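Local coordinates for protein 3,4-dihydroxybenzoate decarboxylase (PDB 5NY5) that catalyses the decarboxylation of 3,4-dihydroxybenzoate, probably in the manner of UbiD-family enzymes with prenylated FMN and a metal ion, and runs in reverse to para-carboxylate catechols, at residues 21-26 / 56-61; 71-76 / 319-324. All coordinates share one frame; numbering follows the deposited sequence.

Contact 1: 21-26 / 56-61; sequences HYIETD and PAMMFN
Glu24 of strand 22-25 joins Asn61, which follows Phe60 on the neighbouring parallel strand: amide ND2 gives a hydrogen bond of 2.9 Å to carboxylate OE1. The carboxylate and amide planes stand at 90°, and ND2 meets OE1 from above the carboxylate plane while OE1 lies in the plane of the amide. The other carboxylate oxygen, OE2, takes the Tyr22 hydroxyl on its anti lone pair, so the carboxylate is held at both oxygens. Tyr22 turns its ring opposite the backbone N (chi1 178°), which lays CZ 3.9 Å from Met59 CB. Strands 22-25 and 57-60 are the two strands of a beta-alpha-beta unit, and its helix 34-42 packs on Met58 and Phe60. On the reverse face Ile23 CG1 lies 3.8 Å from Met58 CG, and Thr25 CG2 reaches Phe60 CD1 at 3.6 Å. Between the two faces runs the parallel backbone ladder from His21 O–Ala57 N to Thr25 O–Asn61 N, including Ile23 N to Ala57 O at 3.1 Å. Helix 8-16 covers the Tyr22 and Met59 face. On the Ile23 and Thr25 face, Trp486 and Ala487 of the second subunit add packing. Thr25 OG1 is bonded within the chain to His27 N.

Contact 2: 71-76 / 319-324; sequences ILVGMH and TLVGPG
Val73 lies beside Thr319 as strand 70-73 ends, and their side chains point the same way, with Val73 CG1 3.7 Å from Thr319 CG2. The same methyl of Val73 also meets Val321 CG2 at 3.8 Å, the two valines crossing at a slant. With CG1 turned away from the carbonyl carbon (chi1 -64°), Val73 presents this one methyl to both Thr319 and Val321. Helix 34-42 closes over the apolar patch through Tyr39, which touches both valines, and Phe478 of the second subunit packs on Val321.

Among the polar contacts, one direct hydrogen bond links the backbones: Thr319 N to Leu72 O, 2.9 Å long and nearly straight, with an N-H...O angle of 165°. One residue further on, Val73 CA makes a CA-H...O contact of 3.4 Å with Thr319 O. A water lies between Thr319 O and Met75 N, but its 2.5 Å approach to Thr319 O is too short to be relied on, so a bridge between the two segments there is doubtful.

Outside the two segments, Arg81 bonds to the carbonyl oxygens of Gly74 and Met75, while His76 ND1 bonds to Glu326 of helix 324-346. On the 319-324 side, Asn140 OD1 of the same chain accepts from Gly322 N, just ahead of the cis peptide bond before Pro323.

The arrangement is the fraying end of a parallel strand pair at the edge of a mixed sheet, where strand 316-319 peels away into the loop leading to helix 324-346. Thr319 comes within about 8 Å, side chain to side chain, of Arg171, which binds prenylated FMN when the cofactor is present; this chain has none.

Contacts 1 and 2 lie about 11 Å apart, centre to centre, in one four-stranded mixed sheet ordered 22-25, 57-60, 70-73, 316-319. Along the chain both segments of contact 1 come first. The inner strands, 57-60 and 70-73, are consecutive and pair antiparallel, with probable hydrogen bonds from Phe60 N to Ile71 O and from Met58 N to Val73 O, each 2.8 Å. Contact 1 is local to the UbiD N-terminal domain, whereas contact 2 brings in a segment 243 residues later, from the Rift-related domain. The sheet thus joins the N-terminal domain to the Rift-related domain, which holds the residues that bind prenylated FMN, and both contacts also touch the second subunit.

Contact 1: 21-26 / 56-61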
loop_
_atom_site.group_PDB
_atom_site.type_symbol
_atom_site.label_atom_id
_atom_site.label_comp_id
_atom_site.label_asym_id
_atom_site.label_seq_id
_atom_site.Cartn_x
_atom_site.Cartn_y
_atom_site.Cartn_z
ATOM N N HIS A 21 -8.071 26.524 -42.347
ATOM C CA HIS A 21 -6.844 26.716 -41.593
ATOM C C HIS A 21 -6.416 28.169 -41.467
ATOM O O HIS A 21 -5.461 28.448 -40.737
ATOM C CB HIS A 21 -5.701 25.910 -42.226
ATOM C CG HIS A 21 -5.755 24.448 -41.917
ATOM N ND1 HIS A 21 -5.335 23.928 -40.712
ATOM C CD2 HIS A 21 -6.184 23.394 -42.651
ATOM C CE1 HIS A 21 -5.500 22.618 -40.718
ATOM N NE2 HIS A 21 -6.014 22.269 -41.883
ATOM N N TYR A 22 -7.087 29.098 -42.139
ATOM C CA TYR A 22 -6.695 30.499 -42.083
ATOM C C TYR A 22 -7.899 31.378 -42.377
ATOM O O TYR A 22 -8.637 31.124 -43.332
ATOM C CB TYR A 22 -5.569 30.800 -43.079
ATOM C CG TYR A 22 -5.141 32.249 -43.103
ATOM C CD1 TYR A 22 -4.197 32.730 -42.207
ATOM C CD2 TYR A 22 -5.677 33.138 -44.027
ATOM C CE1 TYR A 22 -3.803 34.053 -42.225
ATOM C CE2 TYR A 22 -5.288 34.459 -44.054
ATOM C CZ TYR A 22 -4.351 34.912 -43.152
ATOM O OH TYR A 22 -3.962 36.231 -43.179
ATOM N N ILE A 23 -8.088 32.408 -41.551
ATOM C CA ILE A 23 -9.115 33.418 -41.762
ATOM C C ILE A 23 -8.516 34.783 -41.459
ATOM O O ILE A 23 -7.469 34.902 -40.822
ATOM C CB ILE A 23 -10.372 33.198 -40.889
ATOM C CG1 ILE A 23 -10.040 33.418 -39.413
ATOM C CG2 ILE A 23 -10.964 31.816 -41.116
ATOM C CD1 ILE A 23 -11.255 33.452 -38.519
ATOM N N GLU A 24 -9.199 35.819 -41.932
ATOM C CA GLU A 24 -8.874 37.194 -41.593
ATOM C C GLU A 24 -10.136 37.886 -41.104
ATOM O O GLU A 24 -11.254 37.434 -41.357
ATOM C CB GLU A 24 -8.295 37.964 -42.786
ATOM C CG GLU A 24 -6.979 37.432 -43.306
ATOM C CD GLU A 24 -6.428 38.268 -44.446
ATOM O OE1 GLU A 24 -7.109 39.229 -44.860
ATOM O OE2 GLU A 24 -5.315 37.967 -44.928
ATOM N N THR A 25 -9.945 38.996 -40.399
ATOM C CA THR A 25 -11.059 39.825 -39.971
ATOM C C THR A 25 -10.662 41.288 -40.065
ATOM O O THR A 25 -9.530 41.655 -39.744
ATOM C CB THR A 25 -11.506 39.498 -38.541
ATOM O OG1 THR A 25 -12.522 40.424 -38.136
ATOM C CG2 THR A 25 -10.336 39.582 -37.575
ATOM N N ASP A 26 -11.594 42.113 -40.528
ATOM C CA ASP A 26 -11.416 43.555 -40.539
ATOM C C ASP A 26 -12.141 44.231 -39.389
ATOM O O ASP A 26 -12.104 45.461 -39.286
ATOM C CB ASP A 26 -11.888 44.137 -41.872
ATOM C CG ASP A 26 -11.208 43.490 -43.059
ATOM O OD1 ASP A 26 -9.988 43.692 -43.229
ATOM O OD2 ASP A 26 -11.894 42.783 -43.826
ATOM N N PRO A 56 -8.813 27.662 -37.274
ATOM C CA PRO A 56 -7.919 28.338 -38.210
ATOM C C PRO A 56 -6.943 29.239 -37.480
ATOM O O PRO A 56 -7.213 29.741 -36.387
ATOM C CB PRO A 56 -8.883 29.159 -39.074
ATOM C CG PRO A 56 -9.979 29.500 -38.132
ATOM C CD PRO A 56 -10.139 28.302 -37.222
ATOM N N ALA A 57 -5.783 29.426 -38.095
ATOM C CA ALA A 57 -4.948 30.544 -37.702
ATOM C C ALA A 57 -5.653 31.835 -38.094
ATOM O O ALA A 57 -6.455 31.865 -39.030
ATOM C CB ALA A 57 -3.576 30.449 -38.360
HETATM N N MSE A 58 -5.372 32.902 -37.362
HETATM C CA MSE A 58 -6.171 34.105 -37.523
HETATM C C MSE A 58 -5.346 35.372 -37.679
HETATM O O MSE A 58 -4.403 35.612 -36.931
HETATM C CB MSE A 58 -7.120 34.255 -36.340
HETATM C CG MSE A 58 -8.230 35.254 -36.556
HETATM SE SE MSE A 58 -9.663 34.978 -35.274
HETATM C CE MSE A 58 -10.878 36.377 -35.874
HETATM N N MSE A 59 -5.725 36.179 -38.664
HETATM C CA MSE A 59 -5.099 37.469 -38.899
HETATM C C MSE A 59 -6.063 38.593 -38.551
HETATM O O MSE A 59 -7.155 38.680 -39.107
HETATM C CB MSE A 59 -4.654 37.597 -40.356
HETATM C CG MSE A 59 -4.004 38.927 -40.688
HETATM SE SE MSE A 59 -2.148 39.019 -40.112
HETATM C CE MSE A 59 -1.410 37.727 -41.366
ATOM N N PHE A 60 -5.657 39.454 -37.628
ATOM C CA PHE A 60 -6.452 40.612 -37.234
ATOM C C PHE A 60 -5.889 41.824 -37.967
ATOM O O PHE A 60 -4.858 42.373 -37.578
ATOM C CB PHE A 60 -6.426 40.796 -35.721
ATOM C CG PHE A 60 -7.139 39.708 -34.967
ATOM C CD1 PHE A 60 -8.427 39.903 -34.496
ATOM C CD2 PHE A 60 -6.525 38.486 -34.738
ATOM C CE1 PHE A 60 -9.086 38.905 -33.803
ATOM C CE2 PHE A 60 -7.181 37.482 -34.044
ATOM C CZ PHE A 60 -8.463 37.694 -33.575
ATOM N N ASN A 61 -6.572 42.233 -39.040
ATOM C CA ASN A 61 -6.097 43.320 -39.889
ATOM C C ASN A 61 -6.398 44.698 -39.319
ATOM O O ASN A 61 -5.757 45.673 -39.726
ATOM C CB ASN A 61 -6.713 43.206 -41.286
ATOM C CG ASN A 61 -6.097 42.093 -42.107
ATOM O OD1 ASN A 61 -4.899 41.828 -42.014
ATOM N ND2 ASN A 61 -6.913 41.435 -42.921
#

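Contact 2: 71-76 / 319-324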
loop_
_atom_site.group_PDB
_atom_site.type_symbol
_atom_site.label_atom_id
_atom_site.label_comp_id
_atom_site.label_asym_id
_atom_site.label_seq_id
_atom_site.Cartn_x
_atom_site.Cartn_y
_atom_site.Cartn_z
ATOM N N ILE A 71 -2.037 41.618 -36.735
ATOM C CA ILE A 71 -1.521 40.692 -35.734
ATOM C C ILE A 71 -1.962 39.278 -36.080
ATOM O O ILE A 71 -3.124 39.041 -36.428
ATOM C CB ILE A 71 -1.988 41.090 -34.322
ATOM C CG1 ILE A 71 -1.491 42.498 -33.997
ATOM C CG2 ILE A 71 -1.492 40.092 -33.290
ATOM C CD1 ILE A 71 -1.865 42.985 -32.624
ATOM N N LEU A 72 -1.030 38.337 -35.964
ATOM C CA LEU A 72 -1.230 36.958 -36.384
ATOM C C LEU A 72 -1.094 36.022 -35.191
ATOM O O LEU A 72 -0.107 36.094 -34.454
ATOM C CB LEU A 72 -0.214 36.590 -37.456
ATOM C CG LEU A 72 -0.341 35.204 -38.057
ATOM C CD1 LEU A 72 -1.704 35.062 -38.701
ATOM C CD2 LEU A 72 0.769 35.024 -39.064
ATOM N N VAL A 73 -2.077 35.140 -35.009
ATOM C CA VAL A 73 -2.070 34.175 -33.917
ATOM C C VAL A 73 -2.568 32.831 -34.426
ATOM O O VAL A 73 -3.356 32.754 -35.372
ATOM C CB VAL A 73 -2.935 34.629 -32.718
ATOM C CG1 VAL A 73 -2.373 35.886 -32.085
ATOM C CG2 VAL A 73 -4.372 34.842 -33.153
ATOM N N GLY A 74 -2.102 31.765 -33.779
ATOM C CA GLY A 74 -2.614 30.433 -34.011
ATOM C C GLY A 74 -1.960 29.653 -35.125
ATOM O O GLY A 74 -2.506 28.621 -35.534
HETATM N N MSE A 75 -0.809 30.093 -35.619
HETATM C CA MSE A 75 -0.190 29.466 -36.780
HETATM C C MSE A 75 0.160 28.005 -36.515
HETATM O O MSE A 75 -0.052 27.150 -37.369
HETATM C CB MSE A 75 1.056 30.251 -37.200
HETATM C CG MSE A 75 1.566 29.961 -38.610
HETATM SE SE MSE A 75 0.291 30.309 -40.060
HETATM C CE MSE A 75 -0.559 31.881 -39.371
ATOM N N HIS A 76 0.679 27.718 -35.324
ATOM C CA HIS A 76 1.025 26.357 -34.940
ATOM C C HIS A 76 -0.012 25.724 -34.022
ATOM O O HIS A 76 0.263 24.676 -33.431
ATOM C CB HIS A 76 2.397 26.323 -34.261
ATOM C CG HIS A 76 3.404 27.243 -34.875
ATOM N ND1 HIS A 76 3.659 28.503 -34.378
ATOM C CD2 HIS A 76 4.224 27.086 -35.940
ATOM C CE1 HIS A 76 4.591 29.083 -35.112
ATOM N NE2 HIS A 76 4.951 28.245 -36.066
ATOM N N THR A 319 2.337 36.080 -32.937
ATOM C CA THR A 319 2.452 35.652 -31.550
ATOM C C THR A 319 1.498 34.480 -31.346
ATOM O O THR A 319 0.965 33.921 -32.309
ATOM C CB THR A 319 2.176 36.819 -30.593
ATOM O OG1 THR A 319 2.451 36.414 -29.246
ATOM C CG2 THR A 319 0.729 37.272 -30.698
ATOM N N LEU A 320 1.288 34.093 -30.091
ATOM C CA LEU A 320 0.388 32.998 -29.766
ATOM C C LEU A 320 -0.619 33.458 -28.723
ATOM O O LEU A 320 -0.488 34.529 -28.125
ATOM C CB LEU A 320 1.154 31.759 -29.272
ATOM C CG LEU A 320 2.227 31.890 -28.185
ATOM C CD1 LEU A 320 1.636 32.135 -26.807
ATOM C CD2 LEU A 320 3.110 30.653 -28.166
ATOM N N VAL A 321 -1.632 32.624 -28.508
ATOM C CA VAL A 321 -2.655 32.847 -27.494
ATOM C C VAL A 321 -2.840 31.548 -26.723
ATOM O O VAL A 321 -2.932 30.474 -27.325
ATOM C CB VAL A 321 -3.990 33.302 -28.114
ATOM C CG1 VAL A 321 -5.084 33.344 -27.065
ATOM C CG2 VAL A 321 -3.835 34.665 -28.772
ATOM N N GLY A 322 -2.887 31.643 -25.400
ATOM C CA GLY A 322 -3.158 30.473 -24.587
ATOM C C GLY A 322 -2.198 30.189 -23.451
ATOM O O GLY A 322 -2.521 30.453 -22.297
ATOM N N PRO A 323 -1.004 29.655 -23.762
ATOM C CA PRO A 323 -0.448 29.385 -25.093
ATOM C C PRO A 323 -1.096 28.213 -25.822
ATOM O O PRO A 323 -0.795 28.015 -26.995
ATOM C CB PRO A 323 1.021 29.092 -24.796
ATOM C CG PRO A 323 1.013 28.525 -23.437
ATOM C CD PRO A 323 -0.067 29.261 -22.695
ATOM N N GLY A 324 -1.946 27.454 -25.138
ATOM C CA GLY A 324 -2.864 26.548 -25.809
ATOM C C GLY A 324 -2.176 25.537 -26.693
ATOM O O GLY A 324 -1.047 25.117 -26.436
HETATM O O HOH W 1 1.221 32.141 -34.060
#